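Transglutaminase-like domain-containing protein (Streptococcus suis, PDB 4XZ7) probably cross-links proteins as a transglutaminase and acts as an antiphagocytic virulence factor, the present chain being an N-terminal part of the longer protein. Local coordinates at residues L280-V285 and A298-D303; V286-E291 and K349-Y354; K305-D310 and G335-D340; V342-E347 and Y354-S359. All blocks are in the same frame, centred on the assembly; numbering follows the deposited sequence.

All four contacts lie in or against the five-stranded mixed sheet of the transglutaminase-like domain, whose strand order is 305-309, 294-302, 282-288, 354-357, 340-343. From the N terminus, contact 1 closes the hairpin of strands 282-288 and 294-302. Contact 2 starts from the far end of strand 282-288 and reaches forward to 349-354, so it crosses contact 1. Its long loop encloses contact 3, where 335-340 comes back to the edge strand 305-309. Contact 4 then pairs strands 340-343 and 354-357 in parallel. It crosses contact 2 and shares Tyr354 with it. Contacts 1, 3 and 4 follow in series, and the backbone of Ile309 bonds to that of Ala298 between contacts 3 and 1.

Contact 1: L280-V285 and A298-D303; sequences LPAYVV and ARVYYD
Tyr283 and Arg299 face each other as an antiparallel hydrogen-bonded pair, and their strands 282-285 and 298-302 run at 157° to each other. The unit is a beta hairpin in the sheet of the transglutaminase-like domain. Tyr283 N donates to Arg299 O at 2.9 Å, and Arg299 N returns a bond to Tyr283 O. Just before the strand, Pro281 O takes Tyr301 N at 2.7 Å. Ala282 with Val300 and Val284 with Ala298 are the non-hydrogen-bonded pairs. Their side chains share one face of the sheet, where helix 264-277 packs on Ala282, Val284 and Val300. On the other face Tyr283 and Arg299 run alongside each other in the same direction. The ring carbon Tyr283 CE2 comes within 3.5 Å of Arg299 CB. The ring meets the aliphatic part of Arg299, and the ring and guanidinium planes stand 87° apart. Glu362 ties both ends together, with a salt bridge to Arg299 NH2 and a hydrogen bond to Tyr283 OH, while Arg299 NH1 bonds Thr308 OG1. Val285 sets both its methyls 3.9 Å from Arg299 CG. Tyr283 also packs on Gln136 of the second subunit. Pro281 CB touches Tyr301 CB at 3.7 Å. Val300 CG1 stands anti to the backbone N (chi1 -156°), which brings it 3.7 Å from Leu280 CB.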
loop_
_atom_site.group_PDB
_atom_site.type_symbol
_atom_site.label_atom_id
_atom_site.label_comp_id
_atom_site.label_asym_id
_atom_site.label_seq_id
_atom_site.Cartn_x
_atom_site.Cartn_y
_atom_site.Cartn_z
ATOM N N LEU B 280 9.915 -34.249 10.390
ATOM C CA LEU B 280 9.078 -34.805 9.343
ATOM C C LEU B 280 9.229 -33.987 8.055
ATOM O O LEU B 280 8.532 -32.981 7.876
ATOM C CB LEU B 280 7.617 -34.830 9.795
ATOM C CG LEU B 280 7.047 -35.981 10.633
ATOM C CD1 LEU B 280 8.117 -36.957 11.079
ATOM C CD2 LEU B 280 6.266 -35.419 11.828
ATOM N N PRO B 281 10.157 -34.401 7.166
ATOM C CA PRO B 281 10.436 -33.672 5.916
ATOM C C PRO B 281 9.170 -33.184 5.225
ATOM O O PRO B 281 8.305 -34.002 4.891
ATOM C CB PRO B 281 11.153 -34.714 5.064
ATOM C CG PRO B 281 11.935 -35.519 6.099
ATOM C CD PRO B 281 11.005 -35.601 7.302
ATOM N N ALA B 282 9.060 -31.867 5.036
ATOM C CA ALA B 282 7.836 -31.279 4.513
ATOM C C ALA B 282 8.088 -30.091 3.582
ATOM O O ALA B 282 9.090 -29.385 3.698
ATOM C CB ALA B 282 6.927 -30.853 5.667
ATOM N N TYR B 283 7.178 -29.884 2.641
ATOM C CA TYR B 283 7.209 -28.659 1.848
ATOM C C TYR B 283 5.787 -28.333 1.427
ATOM O O TYR B 283 4.873 -29.153 1.590
ATOM C CB TYR B 283 8.166 -28.774 0.630
ATOM C CG TYR B 283 7.757 -29.725 -0.501
ATOM C CD1 TYR B 283 7.464 -29.231 -1.774
ATOM C CD2 TYR B 283 7.697 -31.107 -0.309
ATOM C CE1 TYR B 283 7.115 -30.074 -2.823
ATOM C CE2 TYR B 283 7.339 -31.964 -1.354
ATOM C CZ TYR B 283 7.040 -31.435 -2.607
ATOM O OH TYR B 283 6.682 -32.251 -3.659
ATOM N N VAL B 284 5.604 -27.127 0.906
ATOM C CA VAL B 284 4.284 -26.652 0.516
ATOM C C VAL B 284 4.023 -26.905 -0.967
ATOM O O VAL B 284 4.853 -26.596 -1.822
ATOM C CB VAL B 284 4.137 -25.137 0.810
ATOM C CG1 VAL B 284 2.793 -24.636 0.359
ATOM C CG2 VAL B 284 4.324 -24.867 2.287
ATOM N N VAL B 285 2.854 -27.441 -1.278
ATOM C CA VAL B 285 2.476 -27.642 -2.667
ATOM C C VAL B 285 1.145 -26.985 -3.005
ATOM O O VAL B 285 0.336 -26.685 -2.116
ATOM C CB VAL B 285 2.382 -29.142 -3.008
ATOM C CG1 VAL B 285 3.781 -29.799 -2.991
ATOM C CG2 VAL B 285 1.429 -29.848 -2.054
ATOM N N ALA B 298 0.295 -29.380 2.454
ATOM C CA ALA B 298 1.685 -29.764 2.686
ATOM C C ALA B 298 1.925 -31.180 2.188
ATOM O O ALA B 298 1.012 -32.005 2.171
ATOM C CB ALA B 298 2.055 -29.668 4.147
ATOM N N ARG B 299 3.153 -31.439 1.762
ATOM C CA ARG B 299 3.641 -32.790 1.567
ATOM C C ARG B 299 4.583 -33.070 2.707
ATOM O O ARG B 299 5.443 -32.235 3.005
ATOM C CB ARG B 299 4.341 -32.933 0.239
ATOM C CG ARG B 299 3.388 -33.041 -0.918
ATOM C CD ARG B 299 3.711 -34.274 -1.718
ATOM N NE ARG B 299 2.651 -35.253 -1.646
ATOM C CZ ARG B 299 2.769 -36.521 -2.012
ATOM N NH1 ARG B 299 1.723 -37.312 -1.899
ATOM N NH2 ARG B 299 3.921 -36.995 -2.478
ATOM N N VAL B 300 4.381 -34.209 3.373
ATOM C CA VAL B 300 5.131 -34.570 4.575
ATOM C C VAL B 300 5.627 -35.997 4.465
ATOM O O VAL B 300 4.903 -36.869 3.990
ATOM C CB VAL B 300 4.279 -34.468 5.859
ATOM C CG1 VAL B 300 5.170 -34.255 7.073
ATOM C CG2 VAL B 300 3.276 -33.348 5.751
ATOM N N TYR B 301 6.847 -36.248 4.914
ATOM C CA TYR B 301 7.377 -37.603 4.867
ATOM C C TYR B 301 7.197 -38.303 6.206
ATOM O O TYR B 301 7.696 -37.840 7.220
ATOM C CB TYR B 301 8.857 -37.592 4.477
ATOM C CG TYR B 301 9.448 -38.977 4.316
ATOM C CD1 TYR B 301 9.246 -39.706 3.149
ATOM C CD2 TYR B 301 10.204 -39.554 5.323
ATOM C CE1 TYR B 301 9.782 -40.977 2.990
ATOM C CE2 TYR B 301 10.749 -40.835 5.175
ATOM C CZ TYR B 301 10.533 -41.537 4.004
ATOM O OH TYR B 301 11.066 -42.797 3.837
ATOM N N TYR B 302 6.480 -39.415 6.209
ATOM C CA TYR B 302 6.433 -40.259 7.400
ATOM C C TYR B 302 6.017 -41.664 7.022
ATOM O O TYR B 302 5.412 -41.887 5.958
ATOM C CB TYR B 302 5.495 -39.681 8.469
ATOM C CG TYR B 302 4.054 -39.461 8.030
ATOM C CD1 TYR B 302 3.628 -38.217 7.555
ATOM C CD2 TYR B 302 3.118 -40.488 8.110
ATOM C CE1 TYR B 302 2.310 -38.014 7.157
ATOM C CE2 TYR B 302 1.800 -40.293 7.722
ATOM C CZ TYR B 302 1.402 -39.057 7.243
ATOM O OH TYR B 302 0.093 -38.872 6.857
ATOM N N ASP B 303 6.380 -42.613 7.883
ATOM C CA ASP B 303 6.069 -44.012 7.653
ATOM C C ASP B 303 6.477 -44.431 6.250
ATOM O O ASP B 303 5.649 -44.918 5.480
ATOM C CB ASP B 303 4.573 -44.272 7.870
ATOM C CG ASP B 303 4.167 -44.184 9.333
ATOM O OD1 ASP B 303 5.005 -43.767 10.163
ATOM O OD2 ASP B 303 3.007 -44.527 9.648
#

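Contact 2: V286-E291 and K349-Y354; sequences VGKNAE and KAERNY
Ala290 O is held by two nitrogens of one side chain. Arg352 comes side-on, with NE at 2.8 Å and NH2 at 3.1 Å from this oxygen. Ala290 O lies in the guanidinium plane. NH2 meets a lone pair of the carbonyl, while NE sits above the carbonyl plane. The Arg352 chain bends at chi3 (-62°), which turns this edge of the group toward Ala290. Next to it, Asn353 N donates to Asn289 O at 2.6 Å, from 51° out of the carbonyl plane. Two residues, Asn353 and Tyr354, stand opposite the single Lys288, forming a G1 beta bulge where strand 354-357 joins the sheet beside strand 282-288. Asn353 takes the positive phi of the bulge, and its ND2 bonds Ser338 O. Lys288 N donates to Tyr354 O at 2.8 Å, but the return bond from Tyr354 N to Lys288 O is weak. The Tyr354 ring lies against the backbone of the strand, with Lys288 N above the centre of one face. The Lys288 side chain runs alongside the ring in the same direction, extended beyond CG, and its CG is 3.4 Å from Tyr354 OH. Lys288 NZ reaches the carboxylate of Glu351 in a salt bridge whose modelled length is too short to trust.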
loop_
_atom_site.group_PDB
_atom_site.type_symbol
_atom_site.label_atom_id
_atom_site.label_comp_id
_atom_site.label_asym_id
_atom_site.label_seq_id
_atom_site.Cartn_x
_atom_site.Cartn_y
_atom_site.Cartn_z
ATOM N N VAL B 286 0.918 -26.784 -4.300
ATOM C CA VAL B 286 -0.323 -26.218 -4.791
ATOM C C VAL B 286 -0.910 -27.077 -5.898
ATOM O O VAL B 286 -0.192 -27.795 -6.597
ATOM C CB VAL B 286 -0.135 -24.792 -5.332
ATOM C CG1 VAL B 286 0.352 -23.866 -4.228
ATOM C CG2 VAL B 286 0.835 -24.800 -6.513
ATOM N N GLY B 287 -2.220 -26.970 -6.074
ATOM C CA GLY B 287 -2.926 -27.749 -7.062
ATOM C C GLY B 287 -4.353 -27.264 -7.084
ATOM O O GLY B 287 -4.621 -26.067 -6.910
ATOM N N LYS B 288 -5.284 -28.180 -7.282
ATOM C CA LYS B 288 -6.681 -27.784 -7.286
ATOM C C LYS B 288 -7.552 -28.665 -6.405
ATOM O O LYS B 288 -7.294 -29.865 -6.254
ATOM C CB LYS B 288 -7.227 -27.768 -8.714
ATOM C CG LYS B 288 -6.634 -26.630 -9.537
ATOM C CD LYS B 288 -7.357 -26.407 -10.840
ATOM C CE LYS B 288 -6.757 -25.209 -11.572
ATOM N NZ LYS B 288 -7.570 -24.821 -12.755
ATOM N N ASN B 289 -8.563 -28.021 -5.819
ATOM C CA ASN B 289 -9.650 -28.662 -5.086
ATOM C C ASN B 289 -10.217 -29.858 -5.790
ATOM O O ASN B 289 -10.069 -29.991 -7.000
ATOM C CB ASN B 289 -10.811 -27.682 -4.873
ATOM C CG ASN B 289 -11.162 -27.520 -3.435
ATOM O OD1 ASN B 289 -10.680 -28.273 -2.590
ATOM N ND2 ASN B 289 -12.003 -26.537 -3.132
ATOM N N ALA B 290 -10.934 -30.686 -5.034
ATOM C CA ALA B 290 -11.771 -31.710 -5.631
ATOM C C ALA B 290 -12.974 -31.046 -6.313
ATOM O O ALA B 290 -13.705 -31.699 -7.053
ATOM C CB ALA B 290 -12.219 -32.721 -4.584
ATOM N N GLU B 291 -13.159 -29.747 -6.073
ATOM C CA GLU B 291 -14.159 -28.945 -6.791
ATOM C C GLU B 291 -13.541 -28.059 -7.881
ATOM O O GLU B 291 -14.184 -27.139 -8.372
ATOM C CB GLU B 291 -14.940 -28.050 -5.819
ATOM C CG GLU B 291 -15.536 -28.769 -4.628
ATOM C CD GLU B 291 -16.771 -29.592 -4.975
ATOM O OE1 GLU B 291 -17.674 -29.061 -5.658
ATOM O OE2 GLU B 291 -16.842 -30.772 -4.556
ATOM N N LYS B 349 -3.292 -33.454 -16.073
ATOM C CA LYS B 349 -4.173 -34.110 -17.017
ATOM C C LYS B 349 -5.626 -33.939 -16.577
ATOM O O LYS B 349 -6.518 -33.801 -17.412
ATOM C CB LYS B 349 -3.793 -35.582 -17.165
ATOM C CG LYS B 349 -2.388 -35.787 -17.728
ATOM C CD LYS B 349 -1.969 -37.250 -17.654
ATOM C CE LYS B 349 -0.574 -37.417 -18.230
ATOM N NZ LYS B 349 0.203 -36.148 -18.060
ATOM N N ALA B 350 -5.864 -33.920 -15.268
ATOM C CA ALA B 350 -7.188 -33.572 -14.764
ATOM C C ALA B 350 -7.187 -32.107 -14.373
ATOM O O ALA B 350 -6.187 -31.418 -14.535
ATOM C CB ALA B 350 -7.579 -34.448 -13.583
ATOM N N GLU B 351 -8.309 -31.625 -13.859
ATOM C CA GLU B 351 -8.383 -30.236 -13.423
ATOM C C GLU B 351 -9.061 -30.101 -12.074
ATOM O O GLU B 351 -9.583 -29.036 -11.724
ATOM C CB GLU B 351 -9.102 -29.388 -14.467
ATOM C CG GLU B 351 -8.131 -28.731 -15.424
ATOM C CD GLU B 351 -7.174 -27.794 -14.709
ATOM O OE1 GLU B 351 -7.660 -26.804 -14.123
ATOM O OE2 GLU B 351 -5.946 -28.047 -14.718
ATOM N N ARG B 352 -9.041 -31.191 -11.318
ATOM C CA ARG B 352 -9.574 -31.207 -9.965
ATOM C C ARG B 352 -8.876 -32.293 -9.168
ATOM O O ARG B 352 -8.466 -33.305 -9.725
ATOM C CB ARG B 352 -11.090 -31.426 -9.972
ATOM C CG ARG B 352 -11.554 -32.534 -10.906
ATOM C CD ARG B 352 -13.065 -32.730 -10.833
ATOM N NE ARG B 352 -13.485 -33.140 -9.497
ATOM C CZ ARG B 352 -13.609 -34.404 -9.104
ATOM N NH1 ARG B 352 -13.353 -35.393 -9.950
ATOM N NH2 ARG B 352 -13.992 -34.678 -7.863
ATOM N N ASN B 353 -8.729 -32.057 -7.869
ATOM C CA ASN B 353 -8.144 -33.021 -6.938
ATOM C C ASN B 353 -6.740 -33.486 -7.313
ATOM O O ASN B 353 -6.447 -34.685 -7.282
ATOM C CB ASN B 353 -9.060 -34.239 -6.785
ATOM C CG ASN B 353 -8.804 -34.997 -5.493
ATOM O OD1 ASN B 353 -8.410 -34.413 -4.485
ATOM N ND2 ASN B 353 -9.005 -36.302 -5.526
ATOM N N TYR B 354 -5.872 -32.535 -7.651
ATOM C CA TYR B 354 -4.446 -32.818 -7.758
ATOM C C TYR B 354 -3.627 -31.812 -6.961
ATOM O O TYR B 354 -4.047 -30.682 -6.748
ATOM C CB TYR B 354 -3.977 -32.816 -9.220
ATOM C CG TYR B 354 -4.068 -31.469 -9.893
ATOM C CD1 TYR B 354 -2.992 -30.582 -9.883
ATOM C CD2 TYR B 354 -5.239 -31.070 -10.526
ATOM C CE1 TYR B 354 -3.082 -29.327 -10.499
ATOM C CE2 TYR B 354 -5.337 -29.827 -11.142
ATOM C CZ TYR B 354 -4.255 -28.966 -11.126
ATOM O OH TYR B 354 -4.361 -27.737 -11.738
#

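Contact 3: K305-D310 and G335-D340; sequences KWHTID and GEDSYD
The carboxylate of Asp337 meets the edge of the His307 ring, and the two planes are 28° apart. His307 ND1 donates to Asp337 OD2 at 2.6 Å along a nearly straight line (170°). The oxygen lies close to the ring plane and is met on its syn side. The other oxygen, Asp337 OD1, takes Thr308 N at 2.8 Å, so one carboxylate spans two consecutive residues. Asp337 N donates in turn to Thr308 O at 2.9 Å. Asp337 is the third residue of a type II beta turn, Gly335 to Ser338. The extended Glu336 crosses the His307 ring obliquely, with OE2 3.4 Å from His307 CE1. Glu336 OE1 bonds Tyr302 OH and forms a salt bridge with Arg214, while His307 NE2 donates to Tyr302 O, so both ring nitrogens are bonded and the ring rotation is fixed. Tyr339 OH donates to Asp310 OD1 at 2.8 Å, from 37° above the carboxylate plane. Asp310 OD2 is hydrogen-bonded to His295 NE2, consistent with the His-Asp pair of transglutaminase-like enzymes. Thr308 CG2 meets Tyr339 CD2 at 3.8 Å, the two side chains nearly perpendicular. Thr308 OG1, which also bonds Arg299 NH1, is joined to Tyr339 O by a water. Ile309 packs on Val217 and Val221 of helix 213-227, while Thr308 and Tyr339 lean on Met355 of strand 354-357.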
loop_
_atom_site.group_PDB
_atom_site.type_symbol
_atom_site.label_atom_id
_atom_site.label_comp_id
_atom_site.label_asym_id
_atom_site.label_seq_id
_atom_site.Cartn_x
_atom_site.Cartn_y
_atom_site.Cartn_z
ATOM N N LYS B 305 6.809 -43.013 3.560
ATOM C CA LYS B 305 6.135 -42.458 2.388
ATOM C C LYS B 305 5.925 -40.952 2.449
ATOM O O LYS B 305 5.852 -40.354 3.523
ATOM C CB LYS B 305 4.777 -43.147 2.173
ATOM C CG LYS B 305 4.829 -44.396 1.291
ATOM C CD LYS B 305 3.437 -44.985 1.068
ATOM C CE LYS B 305 2.471 -43.970 0.447
ATOM N NZ LYS B 305 2.763 -43.681 -0.995
ATOM N N TRP B 306 5.837 -40.347 1.273
ATOM C CA TRP B 306 5.434 -38.951 1.165
ATOM C C TRP B 306 3.918 -38.901 1.095
ATOM O O TRP B 306 3.308 -39.628 0.312
ATOM C CB TRP B 306 6.057 -38.294 -0.067
ATOM C CG TRP B 306 7.472 -37.897 0.132
ATOM C CD1 TRP B 306 8.590 -38.603 -0.221
ATOM C CD2 TRP B 306 7.930 -36.696 0.749
ATOM N NE1 TRP B 306 9.728 -37.903 0.143
ATOM C CE2 TRP B 306 9.344 -36.728 0.740
ATOM C CE3 TRP B 306 7.283 -35.593 1.315
ATOM C CZ2 TRP B 306 10.112 -35.699 1.266
ATOM C CZ3 TRP B 306 8.044 -34.576 1.840
ATOM C CH2 TRP B 306 9.441 -34.628 1.806
ATOM N N HIS B 307 3.321 -38.053 1.922
ATOM C CA HIS B 307 1.872 -37.919 2.005
ATOM C C HIS B 307 1.400 -36.499 1.726
ATOM O O HIS B 307 2.078 -35.526 2.089
ATOM C CB HIS B 307 1.372 -38.329 3.392
ATOM C CG HIS B 307 1.797 -39.700 3.805
ATOM N ND1 HIS B 307 1.145 -40.839 3.385
ATOM C CD2 HIS B 307 2.822 -40.116 4.582
ATOM C CE1 HIS B 307 1.741 -41.897 3.901
ATOM N NE2 HIS B 307 2.764 -41.485 4.630
ATOM N N THR B 308 0.228 -36.382 1.105
ATOM C CA THR B 308 -0.445 -35.089 1.027
ATOM C C THR B 308 -1.323 -34.887 2.262
ATOM O O THR B 308 -2.194 -35.713 2.571
ATOM C CB THR B 308 -1.298 -34.956 -0.240
ATOM O OG1 THR B 308 -0.556 -35.452 -1.358
ATOM C CG2 THR B 308 -1.662 -33.498 -0.482
ATOM N N ILE B 309 -1.048 -33.806 2.979
ATOM C CA ILE B 309 -1.802 -33.397 4.150
ATOM C C ILE B 309 -2.488 -32.051 3.911
ATOM O O ILE B 309 -1.813 -31.022 3.739
ATOM C CB ILE B 309 -0.899 -33.285 5.386
ATOM C CG1 ILE B 309 -0.144 -34.593 5.600
ATOM C CG2 ILE B 309 -1.728 -32.904 6.611
ATOM C CD1 ILE B 309 -1.058 -35.766 5.971
ATOM N N ASP B 310 -3.824 -32.091 3.850
ATOM C CA ASP B 310 -4.680 -30.907 3.712
ATOM C C ASP B 310 -5.117 -30.425 5.095
ATOM O O ASP B 310 -5.947 -31.071 5.742
ATOM C CB ASP B 310 -5.919 -31.226 2.870
ATOM C CG ASP B 310 -6.636 -29.977 2.370
ATOM O OD1 ASP B 310 -7.388 -30.110 1.386
ATOM O OD2 ASP B 310 -6.452 -28.869 2.933
ATOM N N GLY B 335 -7.665 -36.779 6.226
ATOM C CA GLY B 335 -7.714 -36.880 4.775
ATOM C C GLY B 335 -6.396 -37.200 4.084
ATOM O O GLY B 335 -6.216 -36.860 2.917
ATOM N N GLU B 336 -5.486 -37.851 4.808
ATOM C CA GLU B 336 -4.190 -38.270 4.279
ATOM C C GLU B 336 -4.291 -38.838 2.861
ATOM O O GLU B 336 -5.066 -39.771 2.605
ATOM C CB GLU B 336 -3.560 -39.303 5.228
ATOM C CG GLU B 336 -2.403 -40.111 4.651
ATOM C CD GLU B 336 -1.762 -41.058 5.677
ATOM O OE1 GLU B 336 -1.701 -40.718 6.883
ATOM O OE2 GLU B 336 -1.309 -42.145 5.273
ATOM N N ASP B 337 -3.534 -38.234 1.946
ATOM C CA ASP B 337 -3.355 -38.732 0.583
ATOM C C ASP B 337 -4.632 -38.841 -0.217
ATOM O O ASP B 337 -4.830 -39.817 -0.939
ATOM C CB ASP B 337 -2.683 -40.102 0.607
ATOM C CG ASP B 337 -1.250 -40.018 1.027
ATOM O OD1 ASP B 337 -0.628 -38.983 0.722
ATOM O OD2 ASP B 337 -0.745 -40.972 1.651
ATOM N N SER B 338 -5.494 -37.845 -0.101
ATOM C CA SER B 338 -6.751 -37.882 -0.823
ATOM C C SER B 338 -6.630 -37.184 -2.179
ATOM O O SER B 338 -7.600 -37.117 -2.944
ATOM C CB SER B 338 -7.856 -37.236 0.004
ATOM O OG SER B 338 -7.658 -35.843 0.087
ATOM N N TYR B 339 -5.440 -36.662 -2.468
ATOM C CA TYR B 339 -5.181 -35.986 -3.738
ATOM C C TYR B 339 -4.480 -36.879 -4.753
ATOM O O TYR B 339 -3.637 -37.698 -4.395
ATOM C CB TYR B 339 -4.328 -34.736 -3.510
ATOM C CG TYR B 339 -5.115 -33.586 -2.954
ATOM C CD1 TYR B 339 -5.667 -32.621 -3.797
ATOM C CD2 TYR B 339 -5.327 -33.468 -1.584
ATOM C CE1 TYR B 339 -6.399 -31.573 -3.282
ATOM C CE2 TYR B 339 -6.058 -32.425 -1.059
ATOM C CZ TYR B 339 -6.591 -31.481 -1.904
ATOM O OH TYR B 339 -7.312 -30.434 -1.366
ATOM N N ASP B 340 -4.814 -36.700 -6.025
ATOM C CA ASP B 340 -3.981 -37.240 -7.089
ATOM C C ASP B 340 -2.739 -36.374 -7.167
ATOM O O ASP B 340 -2.769 -35.207 -6.788
ATOM C CB ASP B 340 -4.716 -37.256 -8.428
ATOM C CG ASP B 340 -5.811 -38.290 -8.472
ATOM O OD1 ASP B 340 -5.670 -39.324 -7.790
ATOM O OD2 ASP B 340 -6.810 -38.067 -9.183
HETATM O O HOH W 1 -2.030 -37.562 -2.267
#

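Contact 4: V342-E347 and Y354-S359; sequences VEAGQE and YMIIDS
Ser359 OG donates to Glu343 OE1 over a short 2.5 Å, and Ser359 N donates to Glu343 OE2 at 2.9 Å. Each oxygen uses its syn lone pair, so one residue holds the whole carboxylate. The motif is a parallel strand pair, 342-343 beside 354-357, running into the N terminus of helix 359-365. Glu343 bends at chi2 (66°), which turns its carboxylate back to the first turn of that helix. Asp358 is the N-cap, and its OD1 makes weak bonds to the backbone N of Asn360 and Tyr361. Glu343 OE2 and Asp358 OD1 are only 4.3 Å apart. The helix end probably eases this closeness of like charges. Backbone bonds join the strands. Val342 N donates to Met355 O, and Val342 O takes Ile357 N at 2.9 Å. Ala344 N then reaches Ile357 O at 2.8 Å, so the pairing runs one residue past strand 342-343. Val342 and Ile356 lie on one face of the sheet, Glu343 and Ile357 on the other. Val342 CG2 rests on Tyr354 CB at 3.7 Å and meets its ring obliquely. Ile357 also packs on Tyr283, and Met355 on Val285, of the adjacent strand 282-288; Ile357 reaches Arg299 of strand 294-302 beyond it. Ile356 CG2, anti to its own N, comes within 4.0 Å of Ala344 CA.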
loop_
_atom_site.group_PDB
_atom_site.type_symbol
_atom_site.label_atom_id
_atom_site.label_comp_id
_atom_site.label_asym_id
_atom_site.label_seq_id
_atom_site.Cartn_x
_atom_site.Cartn_y
_atom_site.Cartn_z
ATOM N N VAL B 342 0.414 -34.718 -9.480
ATOM C CA VAL B 342 0.848 -34.336 -10.810
ATOM C C VAL B 342 2.306 -33.970 -10.688
ATOM O O VAL B 342 2.682 -33.242 -9.777
ATOM C CB VAL B 342 0.021 -33.147 -11.365
ATOM C CG1 VAL B 342 0.700 -32.506 -12.575
ATOM C CG2 VAL B 342 -1.380 -33.599 -11.700
ATOM N N GLU B 343 3.137 -34.486 -11.589
ATOM C CA GLU B 343 4.570 -34.225 -11.510
ATOM C C GLU B 343 4.914 -32.830 -12.007
ATOM O O GLU B 343 4.397 -32.390 -13.032
ATOM C CB GLU B 343 5.349 -35.263 -12.307
ATOM C CG GLU B 343 6.820 -35.206 -12.020
ATOM C CD GLU B 343 7.124 -35.608 -10.601
ATOM O OE1 GLU B 343 6.396 -36.472 -10.078
ATOM O OE2 GLU B 343 8.077 -35.063 -10.006
ATOM N N ALA B 344 5.783 -32.139 -11.270
ATOM C CA ALA B 344 6.250 -30.806 -11.651
ATOM C C ALA B 344 6.780 -30.804 -13.083
ATOM O O ALA B 344 7.627 -31.621 -13.437
ATOM C CB ALA B 344 7.336 -30.326 -10.685
ATOM N N GLY B 345 6.278 -29.887 -13.904
ATOM C CA GLY B 345 6.651 -29.854 -15.307
ATOM C C GLY B 345 5.564 -30.434 -16.197
ATOM O O GLY B 345 5.100 -29.779 -17.136
ATOM N N GLN B 346 5.166 -31.670 -15.907
ATOM C CA GLN B 346 4.032 -32.284 -16.587
ATOM C C GLN B 346 2.805 -31.416 -16.404
ATOM O O GLN B 346 2.602 -30.840 -15.334
ATOM C CB GLN B 346 3.770 -33.696 -16.054
ATOM C CG GLN B 346 4.016 -34.815 -17.075
ATOM C CD GLN B 346 2.973 -34.850 -18.189
ATOM O OE1 GLN B 346 1.996 -34.095 -18.174
ATOM N NE2 GLN B 346 3.175 -35.737 -19.157
ATOM N N GLU B 347 1.999 -31.297 -17.454
ATOM C CA GLU B 347 0.752 -30.554 -17.357
ATOM C C GLU B 347 -0.307 -31.428 -16.695
ATOM O O GLU B 347 -0.408 -32.622 -16.983
ATOM C CB GLU B 347 0.279 -30.082 -18.738
ATOM N N TYR B 354 -5.872 -32.535 -7.651
ATOM C CA TYR B 354 -4.446 -32.818 -7.758
ATOM C C TYR B 354 -3.627 -31.812 -6.961
ATOM O O TYR B 354 -4.047 -30.682 -6.748
ATOM C CB TYR B 354 -3.977 -32.816 -9.220
ATOM C CG TYR B 354 -4.068 -31.469 -9.893
ATOM C CD1 TYR B 354 -2.992 -30.582 -9.883
ATOM C CD2 TYR B 354 -5.239 -31.070 -10.526
ATOM C CE1 TYR B 354 -3.082 -29.327 -10.499
ATOM C CE2 TYR B 354 -5.337 -29.827 -11.142
ATOM C CZ TYR B 354 -4.255 -28.966 -11.126
ATOM O OH TYR B 354 -4.361 -27.737 -11.738
ATOM N N MET B 355 -2.459 -32.259 -6.523
ATOM C CA MET B 355 -1.402 -31.400 -6.010
ATOM C C MET B 355 -0.188 -31.584 -6.909
ATOM O O MET B 355 0.147 -32.715 -7.277
ATOM C CB MET B 355 -1.059 -31.738 -4.551
ATOM C CG MET B 355 -2.108 -31.221 -3.569
ATOM S SD MET B 355 -2.112 -29.418 -3.577
ATOM C CE MET B 355 -3.843 -29.017 -3.372
ATOM N N ILE B 356 0.450 -30.479 -7.278
ATOM C CA ILE B 356 1.639 -30.523 -8.121
ATOM C C ILE B 356 2.885 -30.759 -7.271
ATOM O O ILE B 356 3.364 -29.861 -6.593
ATOM C CB ILE B 356 1.786 -29.215 -8.943
ATOM C CG1 ILE B 356 0.546 -29.022 -9.822
ATOM C CG2 ILE B 356 3.067 -29.249 -9.776
ATOM C CD1 ILE B 356 0.539 -27.760 -10.674
ATOM N N ILE B 357 3.407 -31.978 -7.301
ATOM C CA ILE B 357 4.529 -32.328 -6.437
ATOM C C ILE B 357 5.836 -32.385 -7.224
ATOM O O ILE B 357 5.828 -32.386 -8.453
ATOM C CB ILE B 357 4.293 -33.674 -5.733
ATOM C CG1 ILE B 357 4.560 -34.838 -6.687
ATOM C CG2 ILE B 357 2.857 -33.767 -5.201
ATOM C CD1 ILE B 357 4.607 -36.191 -5.989
ATOM N N ASP B 358 6.955 -32.430 -6.516
ATOM C CA ASP B 358 8.265 -32.550 -7.153
ATOM C C ASP B 358 9.017 -33.757 -6.569
ATOM O O ASP B 358 9.617 -33.685 -5.488
ATOM C CB ASP B 358 9.060 -31.245 -6.983
ATOM C CG ASP B 358 10.524 -31.355 -7.461
ATOM O OD1 ASP B 358 10.883 -32.304 -8.201
ATOM O OD2 ASP B 358 11.318 -30.466 -7.088
ATOM N N SER B 359 8.984 -34.867 -7.297
ATOM C CA SER B 359 9.465 -36.135 -6.766
ATOM C C SER B 359 10.970 -36.144 -6.542
ATOM O O SER B 359 11.467 -36.838 -5.655
ATOM C CB SER B 359 9.071 -37.278 -7.704
ATOM O OG SER B 359 7.686 -37.224 -8.017
#